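Local coordinates for uncharacterized LolA superfamily protein NE2245 (Nitrosomonas europaea ATCC 19718, PDB 3BUU), which is of unknown function but, as a member of the LolA superfamily, may bind lipoproteins or other lipidated cargo in the periplasm, at residues Q118-E123 with V132-G137; E128-L133 with W150-N155; F156-A161 with S174-F179. All blocks are in the same frame, centred on the assembly; numbering follows the deposited sequence.

Interaction 1 of 3, residues Q118-E123 with V132-G137; sequences QLLRNE and VLELTG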
loop_
_atom_site.group_PDB
_atom_site.type_symbol
_atom_site.label_atom_id
_atom_site.label_comp_id
_atom_site.label_asym_id
_atom_site.label_seq_id
_atom_site.Cartn_x
_atom_site.Cartn_y
_atom_site.Cartn_z
ATOM N N GLN A 118 -9.527 -6.957 -14.942
ATOM C CA GLN A 118 -10.628 -7.155 -15.854
ATOM C C GLN A 118 -11.773 -6.347 -15.303
ATOM O O GLN A 118 -12.003 -6.304 -14.094
ATOM C CB GLN A 118 -10.976 -8.644 -15.904
ATOM C CG GLN A 118 -12.122 -9.021 -16.845
ATOM C CD GLN A 118 -12.230 -10.546 -17.035
ATOM O OE1 GLN A 118 -11.234 -11.251 -17.198
ATOM N NE2 GLN A 118 -13.448 -11.038 -17.059
ATOM N N LEU A 119 -12.541 -5.729 -16.194
ATOM C CA LEU A 119 -13.741 -5.049 -15.730
ATOM C C LEU A 119 -14.754 -6.056 -15.226
ATOM O O LEU A 119 -15.175 -6.945 -15.979
ATOM C CB LEU A 119 -14.341 -4.221 -16.863
ATOM C CG LEU A 119 -15.568 -3.372 -16.529
ATOM C CD1 LEU A 119 -15.256 -2.179 -15.656
ATOM C CD2 LEU A 119 -16.273 -2.966 -17.803
ATOM N N LEU A 120 -15.171 -5.934 -13.982
ATOM C CA LEU A 120 -16.201 -6.797 -13.401
ATOM C C LEU A 120 -17.555 -6.211 -13.748
ATOM O O LEU A 120 -18.443 -6.916 -14.242
ATOM C CB LEU A 120 -15.980 -6.929 -11.884
ATOM C CG LEU A 120 -17.063 -7.779 -11.208
ATOM C CD1 LEU A 120 -17.068 -9.216 -11.771
ATOM C CD2 LEU A 120 -16.766 -7.758 -9.735
ATOM N N ARG A 121 -17.752 -4.931 -13.468
ATOM C CA ARG A 121 -19.002 -4.250 -13.713
ATOM C C ARG A 121 -18.747 -2.762 -13.635
ATOM O O ARG A 121 -17.715 -2.344 -13.124
ATOM C CB ARG A 121 -20.088 -4.665 -12.688
ATOM C CG ARG A 121 -19.738 -4.314 -11.256
ATOM C CD ARG A 121 -20.825 -4.745 -10.261
ATOM N NE ARG A 121 -20.418 -4.478 -8.849
ATOM C CZ ARG A 121 -19.822 -5.331 -8.012
ATOM N NH1 ARG A 121 -19.561 -6.580 -8.367
ATOM N NH2 ARG A 121 -19.472 -4.910 -6.793
ATOM N N ASN A 122 -19.697 -1.983 -14.118
ATOM C CA ASN A 122 -19.783 -0.569 -13.788
ATOM C C ASN A 122 -20.785 -0.351 -12.685
ATOM O O ASN A 122 -21.762 -1.085 -12.620
ATOM C CB ASN A 122 -20.113 0.198 -15.084
ATOM C CG ASN A 122 -18.939 0.147 -16.093
ATOM O OD1 ASN A 122 -17.808 0.373 -15.737
ATOM N ND2 ASN A 122 -19.217 -0.239 -17.321
ATOM N N GLU A 123 -20.555 0.616 -11.809
ATOM C CA GLU A 123 -21.505 0.959 -10.757
ATOM C C GLU A 123 -21.699 2.456 -10.691
ATOM O O GLU A 123 -20.751 3.207 -10.852
ATOM C CB GLU A 123 -20.984 0.534 -9.377
ATOM C CG GLU A 123 -21.114 -0.877 -8.994
ATOM C CD GLU A 123 -20.773 -1.197 -7.540
ATOM O OE1 GLU A 123 -20.647 -0.325 -6.654
ATOM O OE2 GLU A 123 -20.702 -2.414 -7.304
ATOM N N VAL A 132 -15.589 -0.953 -11.926
ATOM C CA VAL A 132 -15.204 -1.889 -10.862
ATOM C C VAL A 132 -14.300 -2.918 -11.487
ATOM O O VAL A 132 -14.777 -3.754 -12.288
ATOM C CB VAL A 132 -16.413 -2.534 -10.130
ATOM C CG1 VAL A 132 -15.902 -3.371 -8.954
ATOM C CG2 VAL A 132 -17.369 -1.468 -9.650
ATOM N N LEU A 133 -13.008 -2.824 -11.193
ATOM C CA LEU A 133 -12.058 -3.763 -11.743
ATOM C C LEU A 133 -11.860 -4.927 -10.795
ATOM O O LEU A 133 -11.674 -4.726 -9.599
ATOM C CB LEU A 133 -10.675 -3.113 -11.949
ATOM C CG LEU A 133 -10.652 -1.915 -12.908
ATOM C CD1 LEU A 133 -9.201 -1.367 -13.059
ATOM C CD2 LEU A 133 -11.197 -2.277 -14.264
ATOM N N GLU A 134 -11.850 -6.134 -11.330
ATOM C CA GLU A 134 -11.431 -7.303 -10.579
ATOM C C GLU A 134 -9.942 -7.518 -10.863
ATOM O O GLU A 134 -9.550 -7.711 -12.030
ATOM C CB GLU A 134 -12.242 -8.525 -11.008
ATOM C CG GLU A 134 -11.785 -9.748 -10.237
ATOM C CD GLU A 134 -12.815 -10.845 -10.161
ATOM O OE1 GLU A 134 -13.949 -10.657 -10.627
ATOM O OE2 GLU A 134 -12.492 -11.909 -9.601
ATOM N N LEU A 135 -9.140 -7.469 -9.800
ATOM C CA LEU A 135 -7.685 -7.622 -9.891
ATOM C C LEU A 135 -7.357 -8.979 -9.337
ATOM O O LEU A 135 -7.537 -9.250 -8.142
ATOM C CB LEU A 135 -7.025 -6.540 -9.040
ATOM C CG LEU A 135 -7.361 -5.103 -9.394
ATOM C CD1 LEU A 135 -6.498 -4.133 -8.608
ATOM C CD2 LEU A 135 -7.316 -4.786 -10.837
ATOM N N THR A 136 -6.848 -9.868 -10.203
ATOM C CA THR A 136 -6.501 -11.207 -9.797
ATOM C C THR A 136 -5.003 -11.276 -9.591
ATOM O O THR A 136 -4.234 -10.981 -10.497
ATOM C CB THR A 136 -6.945 -12.212 -10.900
ATOM O OG1 THR A 136 -8.349 -12.138 -11.104
ATOM C CG2 THR A 136 -6.562 -13.626 -10.477
ATOM N N GLY A 137 -4.589 -11.666 -8.401
ATOM C CA GLY A 137 -3.154 -11.726 -8.088
ATOM C C GLY A 137 -2.453 -12.671 -9.016
ATOM O O GLY A 137 -2.947 -13.771 -9.297
#
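The guanidinium of R121 has the CG1 methyl of V132 over one face, at loose range, and the side chain of E123 closes its edge, with CG of E123 in the guanidinium plane. The grip on the carboxylate is side-on and falls on one oxygen: NE of R121 meets OE2 of E123 at 2.6 Å. NH2 of R121 bonds to the same OE2, and both bonds lie in the guanidinium plane. This salt bridge stays within strand 115-125, yet it brackets V132, whose CG2 touches CG of E123 at 3.8 Å while its CB meets CG of R121. R121 reaches there because its CG sits between the backbone N and the carbonyl carbon (chi1 62°), after which the chain runs extended to NE. The other oxygen of E123, OE1, takes the indole N-H of W150, so the carboxylate reaches over strand 128-137 to strand 146-152. Further along, CD1 of L120 rests against OE1 of E134 at 3.6 Å. On the opposite face L133 and L119 diverge, though their methyls still come together, and L133 goes under helix 9-20, onto I12 and L13.

The backbone sets L120 and R121 both opposite V132. Q118 and E134 exchange two N-H...O=C bonds, but beyond L119 the register slips by one. The carbonyl oxygen of V132 then receives L120 N at 2.8 Å and, weakly, R121 N, while V132 N returns to R121 O. Two residues opposite one define a classic beta bulge, here in the antiparallel hairpin of strands 115-125 and 128-137.

Interaction 2 of 3, residues E128-L133 with W150-N155; sequences EDYYVL and WVNQSN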
loop_
_atom_site.group_PDB
_atom_site.type_symbol
_atom_site.label_atom_id
_atom_site.label_comp_id
_atom_site.label_asym_id
_atom_site.label_seq_id
_atom_site.Cartn_x
_atom_site.Cartn_y
_atom_site.Cartn_z
ATOM N N GLU A 128 -22.160 9.789 -9.856
ATOM C CA GLU A 128 -20.826 9.302 -10.199
ATOM C C GLU A 128 -20.821 7.851 -10.659
ATOM O O GLU A 128 -21.381 6.976 -10.024
ATOM C CB GLU A 128 -19.875 9.429 -9.020
ATOM C CG GLU A 128 -19.618 10.861 -8.611
ATOM C CD GLU A 128 -18.789 11.582 -9.636
ATOM O OE1 GLU A 128 -19.351 12.011 -10.670
ATOM O OE2 GLU A 128 -17.573 11.713 -9.415
ATOM N N ASP A 129 -20.135 7.601 -11.762
ATOM C CA ASP A 129 -20.005 6.257 -12.299
ATOM C C ASP A 129 -18.583 5.787 -12.075
ATOM O O ASP A 129 -17.637 6.545 -12.212
ATOM C CB ASP A 129 -20.274 6.214 -13.814
ATOM C CG ASP A 129 -21.624 6.762 -14.183
ATOM O OD1 ASP A 129 -22.585 6.303 -13.569
ATOM O OD2 ASP A 129 -21.729 7.620 -15.104
ATOM N N TYR A 130 -18.472 4.504 -11.773
ATOM C CA TYR A 130 -17.222 3.863 -11.462
ATOM C C TYR A 130 -17.040 2.643 -12.314
ATOM O O TYR A 130 -17.981 1.877 -12.513
ATOM C CB TYR A 130 -17.169 3.446 -9.960
ATOM C CG TYR A 130 -17.300 4.609 -9.049
ATOM C CD1 TYR A 130 -16.182 5.368 -8.675
ATOM C CD2 TYR A 130 -18.549 4.982 -8.581
ATOM C CE1 TYR A 130 -16.363 6.474 -7.874
ATOM C CE2 TYR A 130 -18.714 6.072 -7.763
ATOM C CZ TYR A 130 -17.625 6.830 -7.436
ATOM O OH TYR A 130 -17.790 7.905 -6.593
ATOM N N TYR A 131 -15.820 2.429 -12.774
ATOM C CA TYR A 131 -15.397 1.119 -13.224
ATOM C C TYR A 131 -15.103 0.285 -11.988
ATOM O O TYR A 131 -14.345 0.732 -11.132
ATOM C CB TYR A 131 -14.114 1.215 -14.049
ATOM C CG TYR A 131 -14.170 2.096 -15.253
ATOM C CD1 TYR A 131 -14.991 1.809 -16.319
ATOM C CD2 TYR A 131 -13.333 3.202 -15.362
ATOM C CE1 TYR A 131 -14.968 2.609 -17.492
ATOM C CE2 TYR A 131 -13.311 4.000 -16.497
ATOM C CZ TYR A 131 -14.136 3.714 -17.567
ATOM O OH TYR A 131 -14.102 4.486 -18.708
ATOM N N VAL A 132 -15.589 -0.953 -11.926
ATOM C CA VAL A 132 -15.204 -1.889 -10.862
ATOM C C VAL A 132 -14.300 -2.918 -11.487
ATOM O O VAL A 132 -14.777 -3.754 -12.288
ATOM C CB VAL A 132 -16.413 -2.534 -10.130
ATOM C CG1 VAL A 132 -15.902 -3.371 -8.954
ATOM C CG2 VAL A 132 -17.369 -1.468 -9.650
ATOM N N LEU A 133 -13.008 -2.824 -11.193
ATOM C CA LEU A 133 -12.058 -3.763 -11.743
ATOM C C LEU A 133 -11.860 -4.927 -10.795
ATOM O O LEU A 133 -11.674 -4.726 -9.599
ATOM C CB LEU A 133 -10.675 -3.113 -11.949
ATOM C CG LEU A 133 -10.652 -1.915 -12.908
ATOM C CD1 LEU A 133 -9.201 -1.367 -13.059
ATOM C CD2 LEU A 133 -11.197 -2.277 -14.264
ATOM N N TRP A 150 -12.644 0.205 -7.293
ATOM C CA TRP A 150 -13.525 1.173 -7.920
ATOM C C TRP A 150 -12.692 2.353 -8.406
ATOM O O TRP A 150 -11.972 2.972 -7.605
ATOM C CB TRP A 150 -14.558 1.676 -6.912
ATOM C CG TRP A 150 -15.749 0.804 -6.671
ATOM C CD1 TRP A 150 -17.026 1.126 -6.985
ATOM C CD2 TRP A 150 -15.801 -0.481 -6.027
ATOM N NE1 TRP A 150 -17.872 0.105 -6.622
ATOM C CE2 TRP A 150 -17.140 -0.901 -6.059
ATOM C CE3 TRP A 150 -14.843 -1.326 -5.454
ATOM C CZ2 TRP A 150 -17.575 -2.099 -5.527
ATOM C CZ3 TRP A 150 -15.261 -2.568 -4.914
ATOM C CH2 TRP A 150 -16.637 -2.922 -4.963
ATOM N N VAL A 151 -12.820 2.684 -9.683
ATOM C CA VAL A 151 -12.086 3.759 -10.316
ATOM C C VAL A 151 -13.119 4.697 -10.934
ATOM O O VAL A 151 -13.969 4.271 -11.731
ATOM C CB VAL A 151 -11.106 3.212 -11.372
ATOM C CG1 VAL A 151 -10.392 4.383 -12.049
ATOM C CG2 VAL A 151 -10.089 2.287 -10.749
ATOM N N ASN A 152 -13.058 5.970 -10.560
ATOM C CA ASN A 152 -14.014 6.945 -11.108
ATOM C C ASN A 152 -13.865 7.046 -12.616
ATOM O O ASN A 152 -12.762 7.238 -13.132
ATOM C CB ASN A 152 -13.702 8.287 -10.458
ATOM C CG ASN A 152 -14.821 9.272 -10.584
ATOM O OD1 ASN A 152 -15.359 9.445 -11.640
ATOM N ND2 ASN A 152 -15.133 9.952 -9.524
ATOM N N GLN A 153 -14.971 6.933 -13.347
ATOM C CA GLN A 153 -14.897 6.982 -14.807
ATOM C C GLN A 153 -14.535 8.366 -15.295
ATOM O O GLN A 153 -14.030 8.517 -16.399
ATOM C CB GLN A 153 -16.212 6.592 -15.432
ATOM C CG GLN A 153 -16.591 5.128 -15.184
ATOM C CD GLN A 153 -17.817 4.708 -15.951
ATOM O OE1 GLN A 153 -18.373 5.479 -16.733
ATOM N NE2 GLN A 153 -18.294 3.520 -15.679
ATOM N N SER A 154 -14.830 9.399 -14.515
ATOM C CA SER A 154 -14.646 10.758 -14.983
ATOM C C SER A 154 -13.173 11.130 -15.046
ATOM O O SER A 154 -12.770 11.823 -15.978
ATOM C CB SER A 154 -15.411 11.759 -14.073
ATOM O OG SER A 154 -14.903 11.821 -12.769
ATOM N N ASN A 155 -12.390 10.750 -14.043
ATOM C CA ASN A 155 -11.014 11.239 -13.876
ATOM C C ASN A 155 -10.046 10.132 -13.461
ATOM O O ASN A 155 -8.902 10.438 -13.157
ATOM C CB ASN A 155 -10.967 12.386 -12.871
ATOM C CG ASN A 155 -11.534 12.011 -11.538
ATOM O OD1 ASN A 155 -11.776 10.845 -11.239
ATOM N ND2 ASN A 155 -11.793 13.027 -10.725
HETATM O O HOH W 1 -16.038 13.386 -10.768
HETATM O O HOH W 2 -18.056 9.558 -12.788
HETATM O O HOH W 3 -21.020 5.588 -17.664
#
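V132 and W150 lie side by side and point the same way, so that CG2 of V132 sits over the five-membered ring of the indole, 3.6 Å from its centroid and offset toward the rim. CG1 of V132 runs on over the six-membered part. The indole in turn presents its edge to the face of Y130 in an offset edge-to-face pair, planes 62° apart, and CB of Y130 meets CD1 of W150 at 3.8 Å. Y130 also stacks on Y159 of strand 158-164, reaching past the W150 strand. On the other face of the sheet, Y131 shares its side with V151 and receives the aliphatic part of Q153: CG of Q153 stands 3.5 Å from the Y131 ring centroid, almost exactly on the normal. Y131 and V151 both also touch I12 of helix 9-20.

Between these two layers Y131 and V151 exchange a pair of backbone hydrogen bonds. Past the end of strand 146-152 the pairing continues through Q153 N, which reaches D129 O at 2.9 Å in a nearly straight bond (174°). Here polar chemistry takes over. With CG of N152 anti to the backbone N (chi1 -162°), the amide swings toward E128, where ND2 of N152 gives a hydrogen bond to OE2 of E128 from above the carboxylate plane at 3.0 Å. OD1 of N152 turns the other way, accepting S154 N at 2.9 Å, an Asx turn, and S154 OG at 2.7 Å. Water 1 bridges E128 OE2 to S154 OG. These bonds fix the rotation of the N152 amide; the N152-E128 and Q153-D129 bonds tie the turn to the partner strand, adding directed polar bonds to the ring packing.

Interaction 3 of 3, residues F156-A161 with S174-F179; sequences FRPYKA and SRYENF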
loop_
_atom_site.group_PDB
_atom_site.type_symbol
_atom_site.label_atom_id
_atom_site.label_comp_id
_atom_site.label_asym_id
_atom_site.label_seq_id
_atom_site.Cartn_x
_atom_site.Cartn_y
_atom_site.Cartn_z
ATOM N N PHE A 156 -10.492 8.869 -13.464
ATOM C CA PHE A 156 -9.650 7.719 -13.144
ATOM C C PHE A 156 -9.150 7.694 -11.733
ATOM O O PHE A 156 -8.254 6.917 -11.408
ATOM C CB PHE A 156 -8.503 7.529 -14.155
ATOM C CG PHE A 156 -9.006 7.361 -15.558
ATOM C CD1 PHE A 156 -9.463 6.127 -16.022
ATOM C CD2 PHE A 156 -9.018 8.454 -16.413
ATOM C CE1 PHE A 156 -9.938 5.975 -17.326
ATOM C CE2 PHE A 156 -9.476 8.319 -17.725
ATOM C CZ PHE A 156 -9.939 7.094 -18.182
ATOM N N ARG A 157 -9.738 8.504 -10.853
ATOM C CA ARG A 157 -9.288 8.457 -9.464
ATOM C C ARG A 157 -9.674 7.134 -8.805
ATOM O O ARG A 157 -10.808 6.673 -8.940
ATOM C CB ARG A 157 -9.890 9.562 -8.635
ATOM C CG ARG A 157 -9.294 10.899 -8.824
ATOM C CD ARG A 157 -9.981 11.879 -7.912
ATOM N NE ARG A 157 -9.492 13.177 -8.221
ATOM C CZ ARG A 157 -9.831 14.240 -7.520
ATOM N NH1 ARG A 157 -10.687 14.097 -6.517
ATOM N NH2 ARG A 157 -9.327 15.417 -7.831
ATOM N N PRO A 158 -8.764 6.569 -7.996
ATOM C CA PRO A 158 -9.212 5.445 -7.151
ATOM C C PRO A 158 -10.225 5.962 -6.142
ATOM O O PRO A 158 -10.025 7.024 -5.532
ATOM C CB PRO A 158 -7.893 4.969 -6.512
ATOM C CG PRO A 158 -7.021 6.195 -6.462
ATOM C CD PRO A 158 -7.383 6.995 -7.699
ATOM N N TYR A 159 -11.250 5.147 -5.896
ATOM C CA TYR A 159 -12.319 5.522 -5.000
ATOM C C TYR A 159 -12.341 4.646 -3.760
ATOM O O TYR A 159 -12.302 5.149 -2.643
ATOM C CB TYR A 159 -13.658 5.473 -5.756
ATOM C CG TYR A 159 -14.885 5.659 -4.910
ATOM C CD1 TYR A 159 -15.086 6.807 -4.167
ATOM C CD2 TYR A 159 -15.854 4.677 -4.874
ATOM C CE1 TYR A 159 -16.225 6.961 -3.397
ATOM C CE2 TYR A 159 -16.982 4.818 -4.110
ATOM C CZ TYR A 159 -17.168 5.959 -3.395
ATOM O OH TYR A 159 -18.283 6.114 -2.608
ATOM N N LYS A 160 -12.421 3.327 -3.945
ATOM C CA LYS A 160 -12.454 2.405 -2.834
ATOM C C LYS A 160 -12.036 1.052 -3.353
ATOM O O LYS A 160 -11.989 0.805 -4.572
ATOM C CB LYS A 160 -13.871 2.360 -2.204
ATOM C CG LYS A 160 -14.915 1.637 -3.020
ATOM C CD LYS A 160 -16.286 1.662 -2.354
ATOM C CE LYS A 160 -17.291 0.808 -3.158
ATOM N NZ LYS A 160 -18.595 0.740 -2.457
ATOM N N ALA A 161 -11.719 0.167 -2.422
ATOM C CA ALA A 161 -11.334 -1.183 -2.751
ATOM C C ALA A 161 -11.902 -2.162 -1.758
ATOM O O ALA A 161 -12.179 -1.842 -0.600
ATOM C CB ALA A 161 -9.824 -1.295 -2.870
ATOM N N SER A 174 -10.960 -0.482 1.690
ATOM C CA SER A 174 -10.252 0.766 1.789
ATOM C C SER A 174 -11.022 1.861 1.063
ATOM O O SER A 174 -11.804 1.590 0.151
ATOM C CB SER A 174 -8.843 0.667 1.238
ATOM O OG SER A 174 -8.922 0.451 -0.147
ATOM N N ARG A 175 -10.779 3.084 1.487
ATOM C CA ARG A 175 -11.277 4.288 0.827
ATOM C C ARG A 175 -10.115 5.264 0.662
ATOM O O ARG A 175 -9.277 5.395 1.542
ATOM C CB ARG A 175 -12.323 4.986 1.731
ATOM C CG ARG A 175 -13.515 4.197 2.061
ATOM C CD ARG A 175 -14.526 5.087 2.792
ATOM N NE ARG A 175 -14.082 5.883 3.955
ATOM C CZ ARG A 175 -14.025 5.430 5.209
ATOM N NH1 ARG A 175 -14.284 4.154 5.484
ATOM N NH2 ARG A 175 -13.678 6.247 6.192
ATOM N N TYR A 176 -10.116 5.954 -0.476
ATOM C CA TYR A 176 -9.085 6.929 -0.816
ATOM C C TYR A 176 -9.672 8.325 -0.596
ATOM O O TYR A 176 -10.694 8.641 -1.187
ATOM C CB TYR A 176 -8.718 6.753 -2.279
ATOM C CG TYR A 176 -8.053 5.454 -2.620
ATOM C CD1 TYR A 176 -6.663 5.373 -2.689
ATOM C CD2 TYR A 176 -8.807 4.309 -2.872
ATOM C CE1 TYR A 176 -6.034 4.217 -3.033
ATOM C CE2 TYR A 176 -8.174 3.143 -3.192
ATOM C CZ TYR A 176 -6.789 3.074 -3.280
ATOM O OH TYR A 176 -6.166 1.881 -3.607
ATOM N N GLU A 177 -8.967 9.170 0.142
ATOM C CA GLU A 177 -9.503 10.457 0.525
ATOM C C GLU A 177 -8.416 11.547 0.522
ATOM O O GLU A 177 -7.220 11.270 0.383
ATOM C CB GLU A 177 -10.196 10.374 1.897
ATOM C CG GLU A 177 -11.418 9.457 1.854
ATOM C CD GLU A 177 -12.356 9.518 3.004
ATOM O OE1 GLU A 177 -12.082 10.283 3.936
ATOM O OE2 GLU A 177 -13.356 8.748 2.987
ATOM N N ASN A 178 -8.873 12.785 0.731
ATOM C CA ASN A 178 -7.973 13.927 0.973
ATOM C C ASN A 178 -7.007 14.158 -0.197
ATOM O O ASN A 178 -5.798 14.112 -0.048
ATOM C CB ASN A 178 -7.236 13.819 2.317
ATOM C CG ASN A 178 -8.162 13.907 3.498
ATOM O OD1 ASN A 178 -9.364 14.098 3.355
ATOM N ND2 ASN A 178 -7.600 13.797 4.683
ATOM N N PHE A 179 -7.587 14.340 -1.366
ATOM C CA PHE A 179 -6.806 14.548 -2.584
ATOM C C PHE A 179 -6.154 15.926 -2.598
ATOM O O PHE A 179 -6.795 16.926 -2.278
ATOM C CB PHE A 179 -7.652 14.330 -3.834
ATOM C CG PHE A 179 -7.974 12.869 -4.093
ATOM C CD1 PHE A 179 -7.313 12.192 -5.104
ATOM C CD2 PHE A 179 -8.931 12.182 -3.345
ATOM C CE1 PHE A 179 -7.575 10.891 -5.379
ATOM C CE2 PHE A 179 -9.203 10.812 -3.620
ATOM C CZ PHE A 179 -8.511 10.185 -4.654
HETATM O O HOH W 4 -12.895 7.717 -2.005
#
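P158 and Y176 form the tight part of this antiparallel hairpin between strands 158-164 and 170-182: CB of P158 lies over the centre of the Y176 ring, 3.7 Å from the centroid, a CH-pi contact square on the face. Y176 also packs on L149 of strand 146-152, and P158 on I19 of helix 9-20. One step outward R157 runs past F179 in the opposite direction, its guanidinium flat on the ring (planes 7° apart) but off-centre. CD of R157 comes to 3.6 Å from CE1 of F179. The extended chain from CG to NE lets both methylene and cation share one face.

At the far end A161 and S174 exchange two 2.9 Å backbone bonds, A161 N to S174 O and S174 N to A161 O, with their side chains turned inward. The opposite surface is looser: R175 is exposed, its NE reaching OE2 of E177 on its own strand, and the chain of K160 leads away from the contact toward the W150 indole. Y159 O takes Y176 N at 3.2 Å from above the carbonyl plane, and water 4 bridges Y159 O to the carbonyl oxygen of Y176.

Strand 128-137 belongs to both interaction 1 and interaction 2, which share V132 and L133, whereas interaction 3 pairs strands 158-164 and 170-182, the next two after 146-152. W150 of interaction 2 touches both neighbours, meeting E123 of interaction 1 and Y159 of interaction 3. Interaction 1, on the outermost strand 115-125, has mainly exposed side chains on that strand and is joined by backbone bonds, while its salt bridge stays within the outer strand. Interaction 2 is more buried, covers the largest area and mixes aromatic packing with an amide-carboxylate bond. Interaction 3, nearer the chain centre, adds a CH-pi contact and a guanidinium-ring stack to its backbone bonds. Helix 9-20 covers one side of all three.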